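Local coordinates for glutathione S-transferase enzyme with thioredoxin-like domain (Xenorhabdus nematophila, PDB 4L8E), which probably acts as a glutathione transferase and binds glutathione, at residues D30-P35 with A81-Q86; G140-F145 with E201-N206; P195-Y200 with K215-I220. All blocks are in the same frame, centred on the assembly; numbering follows the deposited sequence.

Contact 1 of 3, residues D30-P35 with A81-Q86. With GSH (glutathione), chain D.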
loop_
_atom_site.group_PDB
_atom_site.type_symbol
_atom_site.label_atom_id
_atom_site.label_comp_id
_atom_site.label_asym_id
_atom_site.label_seq_id
_atom_site.Cartn_x
_atom_site.Cartn_y
_atom_site.Cartn_z
ATOM N N ASP A 30 19.385 -8.694 -7.736
ATOM C CA ASP A 30 19.862 -8.854 -6.368
ATOM C C ASP A 30 18.655 -8.618 -5.457
ATOM O O ASP A 30 17.986 -7.575 -5.578
ATOM C CB ASP A 30 20.955 -7.849 -6.012
ATOM C CG ASP A 30 22.281 -8.130 -6.690
ATOM O OD1 ASP A 30 22.688 -9.296 -6.754
ATOM O OD2 ASP A 30 22.946 -7.166 -7.103
ATOM N N LEU A 31 18.360 -9.588 -4.588
ATOM C CA LEU A 31 17.251 -9.480 -3.657
ATOM C C LEU A 31 17.753 -9.379 -2.221
ATOM O O LEU A 31 18.447 -10.264 -1.728
ATOM C CB LEU A 31 16.315 -10.673 -3.795
ATOM C CG LEU A 31 15.150 -10.762 -2.803
ATOM C CD1 LEU A 31 14.209 -9.574 -2.825
ATOM C CD2 LEU A 31 14.405 -12.067 -3.020
ATOM N N TYR A 32 17.390 -8.288 -1.569
ATOM C CA TYR A 32 17.704 -8.062 -0.162
ATOM C C TYR A 32 16.515 -8.600 0.653
ATOM O O TYR A 32 15.372 -8.159 0.488
ATOM C CB TYR A 32 18.007 -6.570 0.071
ATOM C CG TYR A 32 19.238 -6.191 -0.675
ATOM C CD1 TYR A 32 19.181 -5.866 -2.029
ATOM C CD2 TYR A 32 20.481 -6.241 -0.060
ATOM C CE1 TYR A 32 20.348 -5.600 -2.753
ATOM C CE2 TYR A 32 21.637 -5.949 -0.762
ATOM C CZ TYR A 32 21.565 -5.624 -2.102
ATOM O OH TYR A 32 22.721 -5.344 -2.803
ATOM N N TYR A 33 16.806 -9.606 1.489
ATOM C CA TYR A 33 15.785 -10.553 1.927
ATOM C C TYR A 33 15.923 -11.004 3.365
ATOM O O TYR A 33 17.025 -11.175 3.865
ATOM C CB TYR A 33 15.910 -11.798 1.054
ATOM C CG TYR A 33 15.097 -13.028 1.440
ATOM C CD1 TYR A 33 13.793 -13.203 0.977
ATOM C CD2 TYR A 33 15.652 -14.032 2.196
ATOM C CE1 TYR A 33 13.075 -14.362 1.301
ATOM C CE2 TYR A 33 14.940 -15.190 2.527
ATOM C CZ TYR A 33 13.640 -15.332 2.087
ATOM O OH TYR A 33 12.969 -16.498 2.434
ATOM N N ALA A 34 14.773 -11.233 3.995
ATOM C CA ALA A 34 14.680 -12.013 5.216
ATOM C C ALA A 34 13.465 -12.922 5.049
ATOM O O ALA A 34 12.539 -12.577 4.320
ATOM C CB ALA A 34 14.507 -11.118 6.439
ATOM N N PRO A 35 13.475 -14.079 5.711
ATOM C CA PRO A 35 12.377 -15.037 5.616
ATOM C C PRO A 35 11.194 -14.600 6.461
ATOM O O PRO A 35 10.988 -15.074 7.586
ATOM C CB PRO A 35 12.993 -16.318 6.167
ATOM C CG PRO A 35 14.035 -15.838 7.132
ATOM C CD PRO A 35 14.614 -14.630 6.469
ATOM N N ALA A 81 13.976 -5.437 -0.842
ATOM C CA ALA A 81 14.397 -4.460 -1.817
ATOM C C ALA A 81 15.111 -5.253 -2.876
ATOM O O ALA A 81 15.593 -6.354 -2.588
ATOM C CB ALA A 81 15.345 -3.424 -1.179
ATOM N N ILE A 82 15.118 -4.738 -4.101
ATOM C CA ILE A 82 15.922 -5.337 -5.164
ATOM C C ILE A 82 16.784 -4.304 -5.837
ATOM O O ILE A 82 16.535 -3.103 -5.764
ATOM C CB ILE A 82 15.101 -6.061 -6.265
ATOM C CG1 ILE A 82 14.239 -5.078 -7.047
ATOM C CG2 ILE A 82 14.300 -7.203 -5.685
ATOM C CD1 ILE A 82 13.681 -5.663 -8.364
ATOM N N VAL A 83 17.847 -4.792 -6.456
ATOM C CA VAL A 83 18.601 -4.035 -7.430
ATOM C C VAL A 83 18.596 -4.852 -8.724
ATOM O O VAL A 83 18.968 -6.035 -8.758
ATOM C CB VAL A 83 20.019 -3.755 -6.946
ATOM C CG1 VAL A 83 20.818 -3.004 -8.017
ATOM C CG2 VAL A 83 19.951 -2.975 -5.641
ATOM N N ASP A 84 18.099 -4.229 -9.789
ATOM C CA ASP A 84 18.110 -4.823 -11.107
ATOM C C ASP A 84 19.272 -4.216 -11.871
ATOM O O ASP A 84 19.242 -3.027 -12.254
ATOM C CB ASP A 84 16.796 -4.511 -11.833
ATOM C CG ASP A 84 16.706 -5.138 -13.216
ATOM O OD1 ASP A 84 17.651 -5.833 -13.659
ATOM O OD2 ASP A 84 15.660 -4.941 -13.871
ATOM N N HIS A 85 20.300 -5.024 -12.077
ATOM C CA HIS A 85 21.473 -4.601 -12.811
ATOM C C HIS A 85 21.342 -4.673 -14.327
ATOM O O HIS A 85 22.247 -4.260 -15.033
ATOM C CB HIS A 85 22.697 -5.421 -12.385
ATOM C CG HIS A 85 23.065 -5.222 -10.956
ATOM N ND1 HIS A 85 23.824 -4.158 -10.531
ATOM C CD2 HIS A 85 22.744 -5.929 -9.847
ATOM C CE1 HIS A 85 23.954 -4.213 -9.217
ATOM N NE2 HIS A 85 23.306 -5.277 -8.779
ATOM N N GLN A 86 20.238 -5.211 -14.824
ATOM C CA GLN A 86 20.006 -5.286 -16.260
ATOM C C GLN A 86 18.622 -4.750 -16.590
ATOM O O GLN A 86 17.743 -5.490 -17.052
ATOM C CB GLN A 86 20.144 -6.720 -16.740
ATOM C CG GLN A 86 21.551 -7.269 -16.604
ATOM C CD GLN A 86 21.640 -8.713 -17.035
ATOM O OE1 GLN A 86 20.745 -9.515 -16.752
ATOM N NE2 GLN A 86 22.713 -9.054 -17.735
HETATM C CG1 GSH D . 8.598 -17.079 8.207
HETATM C CD1 GSH D . 7.285 -16.313 8.326
HETATM O OE1 GSH D . 6.608 -16.088 7.324
HETATM N N2 GSH D . 6.882 -15.882 9.678
HETATM C CA2 GSH D . 5.686 -15.146 9.962
HETATM C C2 GSH D . 6.086 -13.796 10.528
HETATM O O2 GSH D . 5.214 -13.055 11.003
HETATM C CB2 GSH D . 4.798 -15.873 10.930
HETATM S SG2 GSH D . 3.897 -17.148 10.072
HETATM N N3 GSH D . 7.483 -13.347 10.512
HETATM C CA3 GSH D . 7.830 -12.026 11.032
HETATM C C3 GSH D . 7.720 -11.882 12.517
HETATM O O31 GSH D . 7.702 -10.723 13.014
HETATM O O32 GSH D . 7.653 -12.886 13.272
#
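The imidazole of H85 turns its edge to the carboxylate of D30: H85 NE2 donates to D30 OD2 across 2.6 Å, with the oxygen near the ring plane and the carboxylate plane steeply inclined to it, at 76°. The bond is short but bent, its N-H...O angle being 131°. CG1 of V83, from H85's own segment, lies over one face of the imidazole, displaced toward the rim. On the Y32 ring, the carbonyl oxygen of A81 sits at the edge in plane, while V83 CG2 comes obliquely to within 3.9 Å of Y32 CE1.

D30, Y32, A81 and V83 lie on two neighbouring strands, 30-33 and 81-84, in the middle of the four-stranded mixed sheet of the thioredoxin-like domain, and H85 follows directly after the second. The strands run antiparallel, their axes 4.8 Å apart at closest approach. D30 with V83 and Y32 with A81 form the hydrogen-bonded pairs, and L31 with I82 the non-hydrogen-bonded pair between them. D30 N to V83 O measures 2.9 Å and is almost straight; Y32 N reaches A81 O at 2.8 Å, whereas the return bond from A81 N to Y32 O is weak.

Side chains alternate across the sheet. Y32, A81 and V83 share one face with D30, where helix 68-73 packs through F70 and I73. The opposite face carries L31 and I82, and L31 touches T43 of helix 37-49. L31 has CG anti to its own N (chi1 175°), which swings a methyl across the strand gap toward I82.

Beyond the strand, P35 carries the chain to a glutathione, its carbonyl oxygen 3.2 Å from CG1 of that ligand. On the face of L31 and I82, L31 CD1 settles 3.7 Å from I82 CG2.

Contact 2 of 3, residues G140-F145 with E201-N206. With GSH (glutathione), chain B.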
loop_
_atom_site.group_PDB
_atom_site.type_symbol
_atom_site.label_atom_id
_atom_site.label_comp_id
_atom_site.label_asym_id
_atom_site.label_seq_id
_atom_site.Cartn_x
_atom_site.Cartn_y
_atom_site.Cartn_z
ATOM N N GLY A 140 0.188 -7.228 10.606
ATOM C CA GLY A 140 1.474 -6.979 11.237
ATOM C C GLY A 140 1.313 -6.360 12.619
ATOM O O GLY A 140 2.137 -6.575 13.501
ATOM N N GLN A 141 0.265 -5.561 12.817
ATOM C CA GLN A 141 0.050 -4.984 14.147
ATOM C C GLN A 141 -0.492 -6.077 15.056
ATOM O O GLN A 141 -0.177 -6.136 16.252
ATOM C CB GLN A 141 -0.935 -3.818 14.110
ATOM C CG GLN A 141 -0.584 -2.728 13.132
ATOM C CD GLN A 141 0.887 -2.363 13.155
ATOM O OE1 GLN A 141 1.409 -1.909 14.170
ATOM N NE2 GLN A 141 1.575 -2.568 12.018
ATOM N N ASN A 142 -1.325 -6.938 14.483
ATOM C CA ASN A 142 -1.790 -8.136 15.168
ATOM C C ASN A 142 -0.586 -8.944 15.633
ATOM O O ASN A 142 -0.490 -9.313 16.816
ATOM C CB ASN A 142 -2.749 -8.912 14.251
ATOM C CG ASN A 142 -3.169 -10.245 14.809
ATOM O OD1 ASN A 142 -2.371 -10.990 15.387
ATOM N ND2 ASN A 142 -4.435 -10.576 14.616
ATOM N N HIS A 143 0.370 -9.191 14.735
ATOM C CA HIS A 143 1.579 -9.929 15.127
ATOM C C HIS A 143 2.280 -9.213 16.279
ATOM O O HIS A 143 2.726 -9.846 17.255
ATOM C CB HIS A 143 2.558 -10.044 13.947
ATOM C CG HIS A 143 2.123 -11.012 12.888
ATOM N ND1 HIS A 143 2.968 -11.434 11.879
ATOM C CD2 HIS A 143 0.945 -11.655 12.690
ATOM C CE1 HIS A 143 2.322 -12.289 11.096
ATOM N NE2 HIS A 143 1.099 -12.441 11.565
ATOM N N HIS A 144 2.410 -7.895 16.164
ATOM C CA HIS A 144 3.163 -7.142 17.160
ATOM C C HIS A 144 2.526 -7.266 18.522
ATOM O O HIS A 144 3.218 -7.545 19.504
ATOM C CB HIS A 144 3.296 -5.648 16.804
ATOM C CG HIS A 144 3.991 -4.855 17.871
ATOM N ND1 HIS A 144 5.352 -4.932 18.066
ATOM C CD2 HIS A 144 3.514 -4.038 18.847
ATOM C CE1 HIS A 144 5.693 -4.164 19.087
ATOM N NE2 HIS A 144 4.597 -3.624 19.588
ATOM N N PHE A 145 1.206 -7.069 18.608
ATOM C CA PHE A 145 0.603 -7.056 19.938
ATOM C C PHE A 145 0.450 -8.453 20.547
ATOM O O PHE A 145 0.196 -8.601 21.741
ATOM C CB PHE A 145 -0.684 -6.235 19.945
ATOM C CG PHE A 145 -0.428 -4.751 19.921
ATOM C CD1 PHE A 145 -0.024 -4.083 21.072
ATOM C CD2 PHE A 145 -0.559 -4.031 18.736
ATOM C CE1 PHE A 145 0.239 -2.712 21.042
ATOM C CE2 PHE A 145 -0.307 -2.682 18.694
ATOM C CZ PHE A 145 0.091 -2.012 19.852
ATOM N N GLU A 201 -2.680 -18.787 11.770
ATOM C CA GLU A 201 -2.642 -19.344 13.111
ATOM C C GLU A 201 -1.959 -18.376 14.105
ATOM O O GLU A 201 -2.364 -18.256 15.271
ATOM C CB GLU A 201 -1.939 -20.724 13.093
ATOM C CG GLU A 201 -2.061 -21.467 14.405
ATOM C CD GLU A 201 -1.873 -22.980 14.283
ATOM O OE1 GLU A 201 -1.800 -23.509 13.151
ATOM O OE2 GLU A 201 -1.810 -23.639 15.341
ATOM N N HIS A 202 -0.907 -17.711 13.639
ATOM C CA HIS A 202 -0.172 -16.749 14.450
ATOM C C HIS A 202 -1.035 -15.534 14.758
ATOM O O HIS A 202 -0.833 -14.861 15.765
ATOM C CB HIS A 202 1.075 -16.275 13.708
ATOM C CG HIS A 202 2.044 -15.544 14.579
ATOM N ND1 HIS A 202 3.200 -16.125 15.046
ATOM C CD2 HIS A 202 2.010 -14.292 15.094
ATOM C CE1 HIS A 202 3.851 -15.254 15.803
ATOM N NE2 HIS A 202 3.149 -14.137 15.847
ATOM N N GLN A 203 -1.973 -15.258 13.857
ATOM C CA GLN A 203 -2.885 -14.128 13.987
ATOM C C GLN A 203 -4.102 -14.506 14.816
ATOM O O GLN A 203 -4.992 -13.694 15.034
ATOM C CB GLN A 203 -3.331 -13.665 12.606
ATOM C CG GLN A 203 -2.215 -13.063 11.757
ATOM C CD GLN A 203 -2.357 -13.346 10.283
ATOM O OE1 GLN A 203 -3.431 -13.697 9.805
ATOM N NE2 GLN A 203 -1.269 -13.201 9.543
ATOM N N LYS A 204 -4.124 -15.752 15.293
ATOM C CA LYS A 204 -5.231 -16.275 16.079
ATOM C C LYS A 204 -6.551 -16.230 15.308
ATOM O O LYS A 204 -7.633 -16.105 15.907
ATOM C CB LYS A 204 -5.366 -15.528 17.403
ATOM C CG LYS A 204 -4.136 -15.611 18.276
ATOM C CD LYS A 204 -4.313 -14.766 19.523
ATOM C CE LYS A 204 -3.546 -15.324 20.697
ATOM N NZ LYS A 204 -2.082 -15.216 20.502
ATOM N N ILE A 205 -6.453 -16.359 13.991
ATOM C CA ILE A 205 -7.615 -16.425 13.124
ATOM C C ILE A 205 -8.142 -17.866 12.994
ATOM O O ILE A 205 -7.380 -18.797 12.736
ATOM C CB ILE A 205 -7.271 -15.851 11.736
ATOM C CG1 ILE A 205 -7.259 -14.319 11.767
ATOM C CG2 ILE A 205 -8.221 -16.360 10.654
ATOM C CD1 ILE A 205 -8.639 -13.693 11.938
ATOM N N ASN A 206 -9.445 -18.044 13.171
ATOM C CA ASN A 206 -10.088 -19.338 12.928
ATOM C C ASN A 206 -10.433 -19.468 11.462
ATOM O O ASN A 206 -11.403 -18.887 10.972
ATOM C CB ASN A 206 -11.356 -19.511 13.763
ATOM C CG ASN A 206 -12.034 -20.865 13.531
ATOM O OD1 ASN A 206 -11.503 -21.726 12.829
ATOM N ND2 ASN A 206 -13.204 -21.046 14.112
HETATM N N1 GSH B . 9.585 -2.484 13.463
HETATM C CA1 GSH B . 8.635 -3.485 13.151
HETATM C C1 GSH B . 7.540 -3.460 14.181
HETATM O O11 GSH B . 7.774 -3.018 15.350
HETATM O O12 GSH B . 6.384 -3.901 13.883
HETATM C CB1 GSH B . 9.303 -4.805 13.175
HETATM C CG1 GSH B . 8.367 -5.956 12.868
HETATM C CD1 GSH B . 8.069 -6.056 11.385
HETATM O OE1 GSH B . 8.834 -5.605 10.562
HETATM N N2 GSH B . 6.830 -6.696 10.987
HETATM C CA2 GSH B . 6.485 -6.833 9.610
HETATM C C2 GSH B . 5.200 -6.052 9.380
HETATM O O2 GSH B . 4.310 -5.935 10.236
HETATM C CB2 GSH B . 6.254 -8.252 9.238
HETATM S SG2 GSH B . 7.787 -9.191 9.317
HETATM N N3 GSH B . 5.016 -5.397 8.131
HETATM C CA3 GSH B . 3.799 -4.652 7.922
HETATM C C3 GSH B . 3.472 -4.644 6.483
HETATM O O31 GSH B . 3.842 -5.601 5.756
HETATM O O32 GSH B . 2.827 -3.662 6.016
HETATM O O HOH W 1 4.062 -12.066 17.407
#
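N142 and Q203 bring the two backbones closest, with CA atoms 6.2 Å apart. The first belongs to the last turns of helix 118-145; the second sits in a type I beta turn, E201 to K204, closed by the bond from K204 N to E201 O. The turn presents its Q203 carbonyl to the helix, and N142 ND2 takes it at 3.2 Å, the oxygen slightly out of the amide plane. With CG anti to the backbone N (chi1 174°), N142 points toward the turn, its side chain crossing that of Q203 at about a right angle; its ND2 also bonds S164 OG.

H143 is approached from two directions. At its edge, Q203 NE2 donates to H143 NE2 over 3.2 Å, tilted somewhat from the ring plane, with amide and imidazole nearly coplanar. Over one face comes the edge of H202, CD2 to CD2 3.7 Å between H202 and H143, an edge-to-face pair with planes at 56°.

This is the all-helical C-terminal half of the glutathione transferase fold, and both H143 and G140 line glutathione pockets: G140 CA lies 3.2 Å from O2 of one glutathione. Q203 is a second-shell residue behind H143, itself steadied by Y168 OH at OE1 and by the W196 carbonyl at NE2.

A water bridges the H143 carbonyl and the H202 ring, donating to H143 O at 2.6 Å and lying 2.7 Å from H202 NE2, at the edge of the H202 ring.

Contact 3 of 3, residues P195-Y200 with K215-I220. With GSH (glutathione), chain B; GSH (glutathione), chain D.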
loop_
_atom_site.group_PDB
_atom_site.type_symbol
_atom_site.label_atom_id
_atom_site.label_comp_id
_atom_site.label_asym_id
_atom_site.label_seq_id
_atom_site.Cartn_x
_atom_site.Cartn_y
_atom_site.Cartn_z
ATOM N N PRO A 195 1.587 -14.936 1.630
ATOM C CA PRO A 195 2.506 -15.109 2.760
ATOM C C PRO A 195 1.950 -14.584 4.074
ATOM O O PRO A 195 2.381 -15.076 5.132
ATOM C CB PRO A 195 3.738 -14.303 2.321
ATOM C CG PRO A 195 3.653 -14.296 0.820
ATOM C CD PRO A 195 2.197 -14.182 0.529
ATOM N N TRP A 196 1.009 -13.655 3.998
ATOM C CA TRP A 196 0.330 -13.135 5.177
ATOM C C TRP A 196 -0.811 -14.043 5.619
ATOM O O TRP A 196 -0.940 -14.360 6.793
ATOM C CB TRP A 196 -0.174 -11.712 4.909
ATOM C CG TRP A 196 0.924 -10.694 5.095
ATOM C CD1 TRP A 196 1.703 -10.108 4.118
ATOM C CD2 TRP A 196 1.413 -10.199 6.342
ATOM N NE1 TRP A 196 2.624 -9.265 4.701
ATOM C CE2 TRP A 196 2.463 -9.301 6.059
ATOM C CE3 TRP A 196 1.063 -10.428 7.679
ATOM C CZ2 TRP A 196 3.162 -8.645 7.060
ATOM C CZ3 TRP A 196 1.757 -9.791 8.651
ATOM C CH2 TRP A 196 2.782 -8.879 8.346
ATOM N N ALA A 197 -1.620 -14.490 4.664
ATOM C CA ALA A 197 -2.724 -15.402 4.990
ATOM C C ALA A 197 -2.236 -16.753 5.526
ATOM O O ALA A 197 -2.926 -17.372 6.336
ATOM C CB ALA A 197 -3.608 -15.599 3.782
ATOM N N LYS A 198 -1.052 -17.202 5.078
ATOM C CA LYS A 198 -0.425 -18.442 5.522
ATOM C C LYS A 198 -0.157 -18.413 7.016
ATOM O O LYS A 198 -0.034 -19.463 7.675
ATOM C CB LYS A 198 0.896 -18.679 4.734
ATOM C CG LYS A 198 1.960 -19.514 5.429
ATOM C CD LYS A 198 2.932 -20.141 4.434
ATOM C CE LYS A 198 3.926 -21.088 5.118
ATOM N NZ LYS A 198 4.614 -20.431 6.278
ATOM N N CYS A 199 -0.086 -17.205 7.560
ATOM C CA CYS A 199 0.220 -16.993 8.957
ATOM C C CYS A 199 -1.022 -16.836 9.834
ATOM O O CYS A 199 -0.913 -16.396 10.976
ATOM C CB CYS A 199 1.123 -15.775 9.123
ATOM S SG CYS A 199 2.792 -15.996 8.420
ATOM N N TYR A 200 -2.186 -17.232 9.329
ATOM C CA TYR A 200 -3.435 -17.128 10.105
ATOM C C TYR A 200 -3.363 -17.664 11.536
ATOM O O TYR A 200 -3.947 -17.068 12.450
ATOM C CB TYR A 200 -4.582 -17.816 9.365
ATOM C CG TYR A 200 -4.459 -19.319 9.331
ATOM C CD1 TYR A 200 -3.747 -19.946 8.318
ATOM C CD2 TYR A 200 -5.085 -20.110 10.282
ATOM C CE1 TYR A 200 -3.619 -21.339 8.288
ATOM C CE2 TYR A 200 -4.982 -21.488 10.244
ATOM C CZ TYR A 200 -4.254 -22.090 9.240
ATOM O OH TYR A 200 -4.118 -23.465 9.172
ATOM N N LYS A 215 -9.664 -22.882 1.191
ATOM C CA LYS A 215 -9.447 -23.600 -0.073
ATOM C C LYS A 215 -8.394 -22.933 -0.950
ATOM O O LYS A 215 -7.592 -23.614 -1.593
ATOM C CB LYS A 215 -10.755 -23.801 -0.851
ATOM C CG LYS A 215 -11.757 -24.711 -0.165
ATOM C CD LYS A 215 -12.860 -25.118 -1.123
ATOM C CE LYS A 215 -13.922 -25.994 -0.456
ATOM N NZ LYS A 215 -14.650 -25.297 0.659
ATOM N N TRP A 216 -8.380 -21.596 -0.973
ATOM C CA TRP A 216 -7.411 -20.846 -1.769
ATOM C C TRP A 216 -5.993 -21.042 -1.208
ATOM O O TRP A 216 -5.049 -21.227 -1.974
ATOM C CB TRP A 216 -7.876 -19.389 -1.819
ATOM C CG TRP A 216 -6.951 -18.364 -2.356
ATOM C CD1 TRP A 216 -6.882 -17.907 -3.640
ATOM C CD2 TRP A 216 -6.011 -17.597 -1.603
ATOM N NE1 TRP A 216 -5.942 -16.915 -3.735
ATOM C CE2 TRP A 216 -5.392 -16.705 -2.496
ATOM C CE3 TRP A 216 -5.630 -17.580 -0.256
ATOM C CZ2 TRP A 216 -4.390 -15.824 -2.092
ATOM C CZ3 TRP A 216 -4.637 -16.692 0.141
ATOM C CH2 TRP A 216 -4.039 -15.828 -0.771
ATOM N N LEU A 217 -5.848 -21.064 0.115
ATOM C CA LEU A 217 -4.541 -21.331 0.725
ATOM C C LEU A 217 -4.039 -22.713 0.307
ATOM O O LEU A 217 -2.894 -22.865 -0.114
ATOM C CB LEU A 217 -4.632 -21.272 2.244
ATOM C CG LEU A 217 -4.541 -19.889 2.895
ATOM C CD1 LEU A 217 -4.888 -20.009 4.396
ATOM C CD2 LEU A 217 -3.179 -19.233 2.711
ATOM N N GLU A 218 -4.911 -23.700 0.421
ATOM C CA GLU A 218 -4.608 -25.077 0.059
ATOM C C GLU A 218 -4.177 -25.181 -1.410
ATOM O O GLU A 218 -3.264 -25.929 -1.749
ATOM C CB GLU A 218 -5.813 -25.974 0.368
ATOM C CG GLU A 218 -5.955 -26.282 1.868
ATOM C CD GLU A 218 -7.323 -26.827 2.316
ATOM O OE1 GLU A 218 -8.292 -26.912 1.521
ATOM O OE2 GLU A 218 -7.419 -27.164 3.512
ATOM N N LYS A 219 -4.854 -24.437 -2.272
ATOM C CA LYS A 219 -4.567 -24.436 -3.702
ATOM C C LYS A 219 -3.169 -23.854 -3.986
ATOM O O LYS A 219 -2.391 -24.402 -4.775
ATOM C CB LYS A 219 -5.635 -23.566 -4.387
ATOM C CG LYS A 219 -5.576 -23.440 -5.876
ATOM C CD LYS A 219 -6.931 -22.941 -6.424
ATOM C CE LYS A 219 -7.255 -21.501 -6.033
ATOM N NZ LYS A 219 -8.619 -21.129 -6.519
ATOM N N ILE A 220 -2.864 -22.725 -3.363
ATOM C CA ILE A 220 -1.596 -22.049 -3.626
ATOM C C ILE A 220 -0.425 -22.841 -3.016
ATOM O O ILE A 220 0.696 -22.866 -3.550
ATOM C CB ILE A 220 -1.646 -20.612 -3.116
ATOM C CG1 ILE A 220 -2.633 -19.815 -3.972
ATOM C CG2 ILE A 220 -0.273 -19.958 -3.167
ATOM C CD1 ILE A 220 -3.030 -18.539 -3.365
HETATM N N1 GSH B . 9.585 -2.484 13.463
HETATM C CA1 GSH B . 8.635 -3.485 13.151
HETATM C C1 GSH B . 7.540 -3.460 14.181
HETATM O O11 GSH B . 7.774 -3.018 15.350
HETATM O O12 GSH B . 6.384 -3.901 13.883
HETATM C CB1 GSH B . 9.303 -4.805 13.175
HETATM C CG1 GSH B . 8.367 -5.956 12.868
HETATM C CD1 GSH B . 8.069 -6.056 11.385
HETATM O OE1 GSH B . 8.834 -5.605 10.562
HETATM N N2 GSH B . 6.830 -6.696 10.987
HETATM C CA2 GSH B . 6.485 -6.833 9.610
HETATM C C2 GSH B . 5.200 -6.052 9.380
HETATM O O2 GSH B . 4.310 -5.935 10.236
HETATM C CB2 GSH B . 6.254 -8.252 9.238
HETATM S SG2 GSH B . 7.787 -9.191 9.317
HETATM N N3 GSH B . 5.016 -5.397 8.131
HETATM C CA3 GSH B . 3.799 -4.652 7.922
HETATM C C3 GSH B . 3.472 -4.644 6.483
HETATM O O31 GSH B . 3.842 -5.601 5.756
HETATM O O32 GSH B . 2.827 -3.662 6.016
HETATM C CG1 GSH D . 8.598 -17.079 8.207
HETATM C CD1 GSH D . 7.285 -16.313 8.326
HETATM O OE1 GSH D . 6.608 -16.088 7.324
HETATM N N2 GSH D . 6.882 -15.882 9.678
HETATM C CA2 GSH D . 5.686 -15.146 9.962
HETATM C C2 GSH D . 6.086 -13.796 10.528
HETATM O O2 GSH D . 5.214 -13.055 11.003
HETATM C CB2 GSH D . 4.798 -15.873 10.930
HETATM S SG2 GSH D . 3.897 -17.148 10.072
HETATM N N3 GSH D . 7.483 -13.347 10.512
HETATM C CA3 GSH D . 7.830 -12.026 11.032
HETATM C C3 GSH D . 7.720 -11.882 12.517
HETATM O O31 GSH D . 7.702 -10.723 13.014
HETATM O O32 GSH D . 7.653 -12.886 13.272
#
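Apolar contacts carry this pairing of A197 and Y200 with L217 and W216. The A197 methyl rests against two side chains of helix 211-221: its CB is 3.8 Å from L217 CD2 and 3.9 Å from W216 CZ3, lying at the edge of the indole near its plane. L217 divides its branches, CD2 going to A197 while CD1 meets Y200 CD1 at 4.1 Å. The phenol ring comes to that methyl obliquely. Its CG stands between the backbone N and the carbonyl carbon (chi1 70°), and the ring turns back along its own segment until the A197 carbonyl oxygen lies at its edge.

Backbone bonds within 195-200 shape the surface that L217 fits. A type I turn runs from A197 to Y200, in which Y200 N bonds A197 O at 3.1 Å, and the L217 CD2 methyl rests against K198 N. The turn lies in the helical C-terminal domain of the transferase fold.

The indole nitrogens of the two tryptophans find their partners outside the pairing. W216 NE1 is hydrogen-bonded to D190 OD1, which probably helps to set the indole's orientation, and W196 NE1 to N38 OD1.

Ligand contacts fall on the other side of 195-200. The six-membered ring of W196 reaches one glutathione, with CZ2 3.4 Å from its O31, and C199 belongs to the pocket of another. The chemistry is thus divided: methyl and aromatic carbons seat the turn against helix 211-221, while W196 and C199 of the same segment face glutathione.

Contact 1 belongs to the thioredoxin-like domain, contacts 2 and 3 to the helical part, and glutathione lies between them. Contact 1 stands apart: its centre is 27 Å from that of contact 2 and 24 Å from that of contact 3, across the centre of the chain, and the nearest atoms are about 10 and 8 Å away, without touching. Even so, P35 from contact 1, H143 from contact 2 and C199 from contact 3 line one glutathione pocket together. Contacts 2 and 3 have centres 14 Å apart and interlock along the chain. I205 N lies 3.0 Å from Y200 O, probably hydrogen-bonded, and H143 CE1 packs 3.5 Å from W196 CZ3. G140 and W196 line a second glutathione site.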